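PDB 6ZPV: MgGH51 from Meripilus giganteus, which hydrolyses terminal alpha-L-arabinofuranosyl residues from arabinose-containing glycans, as a fungal family GH51 alpha-L-arabinofuranosidase. Local coordinates for residues G466-S471 against H536-R541. Residues are numbered along the deposited sequence; the frame is centred on the assembly and turned at random.
Sequences GLERNS and HWSITR
E468 reaches from the last turn of helix 454-469 to strand 535-541 and meets S538 and T540, two residues on the same face of that strand. Its CG lies anti to the backbone N (chi1 -170°) and the chain runs on extended, which carries the carboxylate down to the strand. There S538 OG donates to E468 OE1 at 2.7 Å, and OE1 accepts on its anti lone pair, the one turned away from OE2. The serine hydroxyl also lies against the glutamate stem, 3.3 Å from E468 CG. T540 adds its methyl: CG2 comes within 3.4 Å of E468 OE1, while T540 OG1 and the same carboxylate oxygen are bridged by a water and G520 N also bonds to OG1. OE2 points elsewhere, to a salt bridge with K551 on the neighbouring strand and a hydrogen bond with Y18 OH, so this buried charge is met from several directions. Replacing E468 by alanine removes the carboxylate and is likely to leave the K551 ammonium without this countercharge and S538 OG without this acceptor.

R469 stays farther off. Its guanidinium binds D416 through NE, and NH1 contacts the strand through two waters lying at the edge of the group, in its plane: one, 3.0 Å from NH1, passes the contact to W537 O, the other to H536 ND1. Farther along, S471 OG donates to E468 O at 2.7 Å.

The contact thus seats the C-terminal end of a helix of the catalytic (beta/alpha)8 barrel on the antiparallel beta-sandwich domain, the pairing of barrel and C-terminal beta-sandwich characteristic of GH51 arabinofuranosidases.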
loop_
_atom_site.group_PDB
_atom_site.type_symbol
_atom_site.label_atom_id
_atom_site.label_comp_id
_atom_site.label_asym_id
_atom_site.label_seq_id
_atom_site.Cartn_x
_atom_site.Cartn_y
_atom_site.Cartn_z
ATOM N N GLY A 466 -21.925 8.840 6.597
ATOM C CA GLY A 466 -22.340 8.188 7.824
ATOM C C GLY A 466 -21.134 7.907 8.733
ATOM O O GLY A 466 -21.247 8.043 9.936
ATOM N N LEU A 467 -20.003 7.479 8.180
ATOM C CA LEU A 467 -18.790 7.315 9.003
ATOM C C LEU A 467 -18.472 8.632 9.723
ATOM O O LEU A 467 -18.118 8.635 10.921
ATOM C CB LEU A 467 -17.627 6.840 8.146
ATOM C CG LEU A 467 -17.792 5.503 7.439
ATOM C CD1 LEU A 467 -16.552 5.196 6.623
ATOM C CD2 LEU A 467 -18.048 4.366 8.403
ATOM N N GLU A 468 -18.577 9.731 8.999
ATOM C CA GLU A 468 -18.227 11.031 9.567
ATOM C C GLU A 468 -19.253 11.476 10.597
ATOM O O GLU A 468 -18.900 11.954 11.701
ATOM C CB GLU A 468 -18.018 12.067 8.439
ATOM C CG GLU A 468 -17.442 13.367 8.885
ATOM C CD GLU A 468 -17.030 14.252 7.716
ATOM O OE1 GLU A 468 -17.883 14.989 7.217
ATOM O OE2 GLU A 468 -15.824 14.169 7.318
ATOM N N ARG A 469 -20.553 11.320 10.302
ATOM C CA ARG A 469 -21.587 11.650 11.319
ATOM C C ARG A 469 -21.370 10.856 12.613
ATOM O O ARG A 469 -21.561 11.360 13.712
ATOM C CB ARG A 469 -22.968 11.352 10.720
ATOM C CG ARG A 469 -24.095 11.555 11.735
ATOM C CD ARG A 469 -25.509 11.499 11.135
ATOM N NE ARG A 469 -25.791 10.187 10.540
ATOM C CZ ARG A 469 -25.738 9.890 9.233
ATOM N NH1 ARG A 469 -25.515 10.803 8.306
ATOM N NH2 ARG A 469 -25.918 8.614 8.863
ATOM N N ASN A 470 -21.020 9.559 12.445
ATOM C CA ASN A 470 -20.806 8.621 13.580
ATOM C C ASN A 470 -19.357 8.597 14.049
ATOM O O ASN A 470 -18.975 7.609 14.709
ATOM C CB ASN A 470 -21.319 7.263 13.209
ATOM C CG ASN A 470 -22.816 7.221 12.991
ATOM O OD1 ASN A 470 -23.551 7.387 13.976
ATOM N ND2 ASN A 470 -23.249 7.041 11.750
ATOM N N SER A 471 -18.591 9.657 13.784
ATOM C CA SER A 471 -17.143 9.681 14.142
ATOM C C SER A 471 -16.893 9.924 15.628
ATOM O O SER A 471 -15.725 9.942 16.034
ATOM C CB SER A 471 -16.377 10.586 13.239
ATOM O OG SER A 471 -16.790 11.944 13.327
ATOM N N HIS A 536 -27.009 12.111 0.483
ATOM C CA HIS A 536 -26.429 12.149 1.842
ATOM C C HIS A 536 -25.470 13.303 1.953
ATOM O O HIS A 536 -24.922 13.788 0.967
ATOM C CB HIS A 536 -25.703 10.813 2.125
ATOM C CG HIS A 536 -26.630 9.653 2.227
ATOM N ND1 HIS A 536 -27.152 9.286 3.431
ATOM C CD2 HIS A 536 -27.197 8.906 1.235
ATOM C CE1 HIS A 536 -28.029 8.297 3.146
ATOM N NE2 HIS A 536 -28.088 8.062 1.851
ATOM N N TRP A 537 -25.236 13.750 3.181
ATOM C CA TRP A 537 -24.298 14.853 3.420
ATOM C C TRP A 537 -23.746 14.734 4.831
ATOM O O TRP A 537 -24.325 14.053 5.696
ATOM C CB TRP A 537 -25.018 16.217 3.225
ATOM C CG TRP A 537 -26.253 16.355 4.035
ATOM C CD1 TRP A 537 -26.351 16.767 5.345
ATOM C CD2 TRP A 537 -27.604 16.017 3.616
ATOM N NE1 TRP A 537 -27.653 16.680 5.763
ATOM C CE2 TRP A 537 -28.434 16.231 4.714
ATOM C CE3 TRP A 537 -28.134 15.531 2.436
ATOM C CZ2 TRP A 537 -29.814 15.973 4.665
ATOM C CZ3 TRP A 537 -29.480 15.318 2.378
ATOM C CH2 TRP A 537 -30.315 15.534 3.481
ATOM N N SER A 538 -22.654 15.452 5.072
ATOM C CA SER A 538 -22.013 15.561 6.400
ATOM C C SER A 538 -21.262 16.888 6.446
ATOM O O SER A 538 -20.587 17.247 5.462
ATOM C CB SER A 538 -21.083 14.381 6.651
ATOM O OG SER A 538 -20.411 14.519 7.896
ATOM N N ILE A 539 -21.367 17.594 7.572
ATOM C CA ILE A 539 -20.818 18.951 7.723
ATOM C C ILE A 539 -19.864 18.925 8.909
ATOM O O ILE A 539 -20.235 18.533 10.029
ATOM C CB ILE A 539 -21.915 20.002 7.880
ATOM C CG1 ILE A 539 -22.906 19.895 6.713
ATOM C CG2 ILE A 539 -21.293 21.353 7.991
ATOM C CD1 ILE A 539 -24.110 20.776 6.775
ATOM N N THR A 540 -18.654 19.415 8.676
ATOM C CA THR A 540 -17.640 19.588 9.719
ATOM C C THR A 540 -17.043 20.972 9.662
ATOM O O THR A 540 -17.249 21.683 8.659
ATOM C CB THR A 540 -16.527 18.505 9.645
ATOM O OG1 THR A 540 -15.833 18.651 8.402
ATOM C CG2 THR A 540 -17.096 17.110 9.809
ATOM N N ARG A 541 -16.334 21.348 10.702
ATOM C CA ARG A 541 -15.771 22.711 10.847
ATOM C C ARG A 541 -14.375 22.630 11.465
ATOM O O ARG A 541 -14.212 21.891 12.435
ATOM C CB ARG A 541 -16.760 23.566 11.652
ATOM C CG ARG A 541 -16.355 25.021 11.852
ATOM C CD ARG A 541 -17.482 25.833 12.506
ATOM N NE ARG A 541 -17.160 27.230 12.744
ATOM C CZ ARG A 541 -16.459 27.695 13.791
ATOM N NH1 ARG A 541 -16.005 26.867 14.740
ATOM N NH2 ARG A 541 -16.158 28.993 13.868
HETATM O O HOH W 1 -17.159 17.508 6.309
HETATM O O HOH W 2 -24.759 13.691 8.370
HETATM O O HOH W 3 -25.524 9.620 5.741
#